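Local coordinates for protein laccase (Botrytis aclada, PDB 3SQR) that couples the one-electron oxidation of phenolic substrates to the reduction of dioxygen to water at copper centres, probably serving lignin degradation, at residues A[272-284]-A[324-336]. Numbering follows the deposited sequence.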
loop_
_atom_site.group_PDB
_atom_site.type_symbol
_atom_site.label_atom_id
_atom_site.label_comp_id
_atom_site.label_asym_id
_atom_site.label_seq_id
_atom_site.Cartn_x
_atom_site.Cartn_y
_atom_site.Cartn_z
ATOM N N ILE A 272 6.977 -7.388 0.926
ATOM C CA ILE A 272 7.951 -6.986 -0.108
ATOM C C ILE A 272 7.523 -7.612 -1.420
ATOM O O ILE A 272 7.540 -6.996 -2.468
ATOM C CB ILE A 272 9.355 -7.546 0.314
ATOM C CG1 ILE A 272 9.869 -6.784 1.510
ATOM C CG2 ILE A 272 10.385 -7.523 -0.823
ATOM C CD1 ILE A 272 11.007 -7.543 2.217
ATOM N N ASP A 273 7.146 -8.872 -1.338
ATOM C CA ASP A 273 6.715 -9.621 -2.537
ATOM C C ASP A 273 5.906 -10.795 -2.127
ATOM O O ASP A 273 6.378 -11.928 -2.138
ATOM C CB ASP A 273 7.920 -10.067 -3.334
ATOM C CG ASP A 273 7.555 -10.534 -4.759
ATOM O OD1 ASP A 273 6.371 -10.726 -5.045
ATOM O OD2 ASP A 273 8.471 -10.673 -5.586
ATOM N N SER A 274 4.651 -10.521 -1.764
ATOM C CA SER A 274 3.760 -11.489 -1.152
ATOM C C SER A 274 2.405 -11.305 -1.716
ATOM O O SER A 274 1.960 -10.164 -1.847
ATOM C CB SER A 274 3.692 -11.299 0.386
ATOM O OG SER A 274 3.488 -9.918 0.669
ATOM N N HIS A 275 1.683 -12.400 -1.869
ATOM C CA HIS A 275 0.275 -12.368 -2.243
ATOM C C HIS A 275 -0.449 -13.224 -1.247
ATOM O O HIS A 275 0.032 -14.322 -0.893
ATOM C CB HIS A 275 0.014 -12.922 -3.647
ATOM C CG HIS A 275 -1.330 -12.574 -4.181
ATOM N ND1 HIS A 275 -2.468 -13.278 -3.852
ATOM C CD2 HIS A 275 -1.731 -11.555 -4.982
ATOM C CE1 HIS A 275 -3.514 -12.706 -4.441
ATOM N NE2 HIS A 275 -3.088 -11.692 -5.163
ATOM N N PHE A 276 -1.593 -12.743 -0.838
ATOM C CA PHE A 276 -2.388 -13.427 0.175
ATOM C C PHE A 276 -3.776 -13.697 -0.329
ATOM O O PHE A 276 -4.304 -13.020 -1.180
ATOM C CB PHE A 276 -2.405 -12.696 1.549
ATOM C CG PHE A 276 -1.050 -12.588 2.187
ATOM C CD1 PHE A 276 -0.485 -13.654 2.865
ATOM C CD2 PHE A 276 -0.323 -11.420 2.064
ATOM C CE1 PHE A 276 0.746 -13.574 3.431
ATOM C CE2 PHE A 276 0.916 -11.318 2.624
ATOM C CZ PHE A 276 1.472 -12.428 3.301
ATOM N N GLU A 277 -4.379 -14.724 0.253
ATOM C CA GLU A 277 -5.776 -15.061 0.044
ATOM C C GLU A 277 -6.393 -15.359 1.406
ATOM O O GLU A 277 -6.617 -16.513 1.826
ATOM C CB GLU A 277 -5.932 -16.214 -0.974
ATOM C CG GLU A 277 -7.377 -16.328 -1.431
ATOM C CD GLU A 277 -7.639 -17.490 -2.373
ATOM O OE1 GLU A 277 -6.645 -17.920 -2.999
ATOM O OE2 GLU A 277 -8.872 -17.927 -2.445
ATOM N N PHE A 278 -6.642 -14.289 2.146
ATOM C CA PHE A 278 -6.951 -14.363 3.527
ATOM C C PHE A 278 -8.254 -15.130 3.774
ATOM O O PHE A 278 -9.252 -14.904 3.063
ATOM C CB PHE A 278 -7.068 -12.919 4.084
ATOM C CG PHE A 278 -7.350 -12.851 5.523
ATOM C CD1 PHE A 278 -6.349 -12.909 6.465
ATOM C CD2 PHE A 278 -8.663 -12.730 5.977
ATOM C CE1 PHE A 278 -6.642 -12.847 7.810
ATOM C CE2 PHE A 278 -8.953 -12.620 7.363
ATOM C CZ PHE A 278 -7.944 -12.705 8.256
ATOM N N ALA A 279 -8.246 -15.930 4.842
ATOM C CA ALA A 279 -9.440 -16.744 5.174
ATOM C C ALA A 279 -9.385 -17.011 6.653
ATOM O O ALA A 279 -8.297 -17.010 7.248
ATOM C CB ALA A 279 -9.438 -18.047 4.341
ATOM N N ILE A 280 -10.553 -17.202 7.251
ATOM C CA ILE A 280 -10.668 -17.620 8.650
ATOM C C ILE A 280 -11.533 -18.875 8.563
ATOM O O ILE A 280 -12.663 -18.801 8.109
ATOM C CB ILE A 280 -11.337 -16.578 9.528
ATOM C CG1 ILE A 280 -10.557 -15.252 9.474
ATOM C CG2 ILE A 280 -11.493 -17.084 10.983
ATOM C CD1 ILE A 280 -11.264 -14.115 10.244
ATOM N N ASP A 281 -10.978 -20.003 8.914
ATOM C CA ASP A 281 -11.715 -21.254 8.785
ATOM C C ASP A 281 -13.080 -21.149 9.435
ATOM O O ASP A 281 -13.243 -20.646 10.546
ATOM C CB ASP A 281 -10.967 -22.395 9.460
ATOM C CG ASP A 281 -9.688 -22.749 8.787
ATOM O OD1 ASP A 281 -9.325 -22.178 7.717
ATOM O OD2 ASP A 281 -9.009 -23.635 9.351
ATOM N N ASN A 282 -14.063 -21.660 8.704
ATOM C CA ASN A 282 -15.440 -21.758 9.133
ATOM C C ASN A 282 -16.100 -20.415 9.402
ATOM O O ASN A 282 -17.140 -20.358 10.016
ATOM C CB ASN A 282 -15.555 -22.673 10.343
ATOM C CG ASN A 282 -16.943 -23.238 10.502
ATOM O OD1 ASN A 282 -17.487 -23.173 11.589
ATOM N ND2 ASN A 282 -17.532 -23.774 9.403
ATOM N N HIS A 283 -15.498 -19.330 8.879
ATOM C CA HIS A 283 -16.103 -18.012 8.983
ATOM C C HIS A 283 -16.211 -17.388 7.591
ATOM O O HIS A 283 -15.499 -17.742 6.663
ATOM C CB HIS A 283 -15.296 -17.126 9.958
ATOM C CG HIS A 283 -15.380 -17.539 11.399
ATOM N ND1 HIS A 283 -14.750 -18.659 11.906
ATOM C CD2 HIS A 283 -16.017 -16.964 12.442
ATOM C CE1 HIS A 283 -14.996 -18.735 13.203
ATOM N NE2 HIS A 283 -15.751 -17.713 13.554
ATOM N N THR A 284 -17.221 -16.555 7.467
ATOM C CA THR A 284 -17.524 -15.839 6.266
ATOM C C THR A 284 -17.041 -14.400 6.472
ATOM O O THR A 284 -17.171 -13.778 7.536
ATOM C CB THR A 284 -19.031 -15.839 5.998
ATOM O OG1 THR A 284 -19.441 -17.214 5.787
ATOM C CG2 THR A 284 -19.343 -15.075 4.748
ATOM N N TYR A 324 -9.723 -21.558 15.544
ATOM C CA TYR A 324 -9.811 -21.718 14.115
ATOM C C TYR A 324 -8.536 -21.138 13.528
ATOM O O TYR A 324 -7.972 -20.136 14.079
ATOM C CB TYR A 324 -11.025 -20.971 13.546
ATOM C CG TYR A 324 -12.324 -21.539 13.990
ATOM C CD1 TYR A 324 -12.890 -21.140 15.145
ATOM C CD2 TYR A 324 -12.961 -22.531 13.232
ATOM C CE1 TYR A 324 -14.127 -21.715 15.570
ATOM C CE2 TYR A 324 -14.182 -23.115 13.647
ATOM C CZ TYR A 324 -14.747 -22.682 14.804
ATOM O OH TYR A 324 -15.939 -23.218 15.240
ATOM N N TRP A 325 -8.059 -21.791 12.481
ATOM C CA TRP A 325 -6.916 -21.246 11.776
ATOM C C TRP A 325 -7.305 -19.977 11.027
ATOM O O TRP A 325 -8.358 -19.909 10.350
ATOM C CB TRP A 325 -6.368 -22.214 10.762
ATOM C CG TRP A 325 -5.556 -23.247 11.361
ATOM C CD1 TRP A 325 -5.833 -24.571 11.386
ATOM C CD2 TRP A 325 -4.313 -23.056 12.063
ATOM N NE1 TRP A 325 -4.814 -25.245 12.040
ATOM C CE2 TRP A 325 -3.882 -24.335 12.491
ATOM C CE3 TRP A 325 -3.526 -21.931 12.363
ATOM C CZ2 TRP A 325 -2.685 -24.528 13.242
ATOM C CZ3 TRP A 325 -2.350 -22.100 13.097
ATOM C CH2 TRP A 325 -1.933 -23.408 13.529
ATOM N N ILE A 326 -6.410 -18.996 11.107
ATOM C CA ILE A 326 -6.498 -17.776 10.253
ATOM C C ILE A 326 -5.446 -18.000 9.208
ATOM O O ILE A 326 -4.277 -18.218 9.516
ATOM C CB ILE A 326 -6.314 -16.434 11.001
ATOM C CG1 ILE A 326 -7.351 -16.243 12.158
ATOM C CG2 ILE A 326 -6.346 -15.230 9.967
ATOM C CD1 ILE A 326 -6.959 -15.093 13.131
ATOM N N ARG A 327 -5.872 -18.024 7.948
ATOM C CA ARG A 327 -5.010 -18.435 6.868
ATOM C C ARG A 327 -4.621 -17.250 6.013
ATOM O O ARG A 327 -5.491 -16.606 5.447
ATOM C CB ARG A 327 -5.729 -19.484 6.006
ATOM C CG ARG A 327 -5.939 -20.759 6.834
ATOM C CD ARG A 327 -6.334 -21.902 6.039
ATOM N NE ARG A 327 -6.806 -22.955 6.935
ATOM C CZ ARG A 327 -6.084 -23.998 7.364
ATOM N NH1 ARG A 327 -4.806 -24.165 7.024
ATOM N NH2 ARG A 327 -6.661 -24.885 8.177
ATOM N N GLY A 328 -3.346 -16.942 5.949
ATOM C CA GLY A 328 -2.926 -15.968 4.940
ATOM C C GLY A 328 -3.033 -16.531 3.535
ATOM O O GLY A 328 -3.146 -15.796 2.579
ATOM N N ASN A 329 -2.919 -17.858 3.409
ATOM C CA ASN A 329 -2.829 -18.505 2.083
ATOM C C ASN A 329 -1.883 -17.776 1.184
ATOM O O ASN A 329 -2.243 -17.293 0.104
ATOM C CB ASN A 329 -4.189 -18.609 1.436
ATOM C CG ASN A 329 -5.080 -19.608 2.107
ATOM O OD1 ASN A 329 -4.683 -20.773 2.310
ATOM N ND2 ASN A 329 -6.309 -19.237 2.322
ATOM N N TRP A 330 -0.646 -17.772 1.585
ATOM C CA TRP A 330 0.438 -17.292 0.769
ATOM C C TRP A 330 0.316 -17.873 -0.638
ATOM O O TRP A 330 0.250 -19.143 -0.782
ATOM C CB TRP A 330 1.768 -17.742 1.335
ATOM C CG TRP A 330 2.962 -17.351 0.557
ATOM C CD1 TRP A 330 3.481 -17.981 -0.551
ATOM C CD2 TRP A 330 3.705 -16.157 0.701
ATOM N NE1 TRP A 330 4.514 -17.259 -1.082
ATOM C CE2 TRP A 330 4.681 -16.140 -0.322
ATOM C CE3 TRP A 330 3.686 -15.103 1.655
ATOM C CZ2 TRP A 330 5.585 -15.111 -0.462
ATOM C CZ3 TRP A 330 4.626 -14.123 1.543
ATOM C CH2 TRP A 330 5.548 -14.104 0.475
ATOM N N GLY A 331 0.313 -16.986 -1.638
ATOM C CA GLY A 331 0.309 -17.395 -3.054
ATOM C C GLY A 331 1.642 -17.946 -3.542
ATOM O O GLY A 331 2.485 -17.211 -4.010
ATOM N N THR A 332 1.824 -19.257 -3.459
ATOM C CA THR A 332 3.135 -19.835 -3.830
ATOM C C THR A 332 3.406 -19.711 -5.336
ATOM O O THR A 332 4.550 -19.587 -5.748
ATOM C CB THR A 332 3.195 -21.315 -3.437
ATOM O OG1 THR A 332 2.030 -21.981 -3.908
ATOM C CG2 THR A 332 3.261 -21.447 -1.895
ATOM N N THR A 333 2.363 -19.671 -6.142
ATOM C CA THR A 333 2.553 -19.415 -7.578
ATOM C C THR A 333 2.924 -17.960 -7.901
ATOM O O THR A 333 3.451 -17.671 -8.968
ATOM C CB THR A 333 1.340 -19.796 -8.416
ATOM O OG1 THR A 333 0.214 -19.089 -7.958
ATOM C CG2 THR A 333 1.015 -21.296 -8.307
ATOM N N CYS A 334 2.747 -17.063 -6.922
ATOM C CA CYS A 334 2.991 -15.641 -7.141
ATOM C C CYS A 334 4.433 -15.265 -6.804
ATOM O O CYS A 334 5.085 -14.448 -7.479
ATOM C CB CYS A 334 1.956 -14.824 -6.321
ATOM S SG CYS A 334 0.310 -15.414 -6.250
ATOM N N SER A 335 4.913 -15.806 -5.684
ATOM C CA SER A 335 6.268 -15.662 -5.299
ATOM C C SER A 335 6.603 -16.742 -4.234
ATOM O O SER A 335 5.721 -17.356 -3.631
ATOM C CB SER A 335 6.533 -14.273 -4.745
ATOM O OG SER A 335 5.796 -14.110 -3.497
ATOM N N THR A 336 7.891 -16.946 -4.043
ATOM C CA THR A 336 8.389 -17.987 -3.141
ATOM C C THR A 336 8.533 -17.458 -1.701
ATOM O O THR A 336 8.784 -16.269 -1.481
ATOM C CB THR A 336 9.767 -18.467 -3.547
ATOM O OG1 THR A 336 10.650 -17.355 -3.652
ATOM C CG2 THR A 336 9.710 -19.218 -4.948
HETATM O O HOH W 1 3.825 -12.141 -4.535
HETATM O O HOH W 2 4.791 -11.763 -7.562
HETATM O O HOH W 3 3.011 -14.753 -2.927
HETATM O O HOH W 4 -2.444 -15.649 -2.401
#
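D281 and R327 meet in a side-on salt bridge: NE of R327 lies 2.7 Å from OD1 of D281, and NH2 reaches OD2 at 2.9 Å. Both carboxylate oxygens use their syn lone pairs, and the carboxylate and guanidinium planes are nearly coplanar, so the two bonds together restrict rotation of either group. OD2 also takes a hydrogen bond from S359, a second partner that helps to fix the carboxylate beside W325.

Y324 packs against the type II turn from I280 to H283. CE1 of H283 stands 3.7 Å from CD1 of Y324, over one face of the phenol ring, and the ring planes are 83° apart, an edge-to-face pair. The imidazole is held in this pose by its straight ND1 bond to D281 O and by NE2 bonding to Y349; CB of N282 touches the same phenol at CE2.

Between these groups and the other end, strands 276-280 and 324-327 run antiparallel. A279 and R327 form a hydrogen-bonded pair, in which R327 N gives A279 O a bond of 2.7 Å. Past the paired strand, N329 sends ND2 to E277 O at 2.8 Å, and G331 N bonds to H275 O at 2.8 Å. C334 SG, in the disulfide with C368, rests on H275 CB.

Further on, W330 turns its edge, offset, toward the face of F276, with planes at 87°. With CG anti to the backbone N (chi1 178°), the six-membered ring of the indole comes back to F276 and to D273 O, while NE1 bonds to S335 O. S335 OG in turn donates to D273 O at 2.6 Å. The D273 side chain lies about 5 Å from that of H531, a ligand of the type 1 copper.

This antiparallel pairing of two strands that are not consecutive in the chain, neighbours in a mixed sheet, belongs to the second cupredoxin-like domain of a three-domain multicopper oxidase.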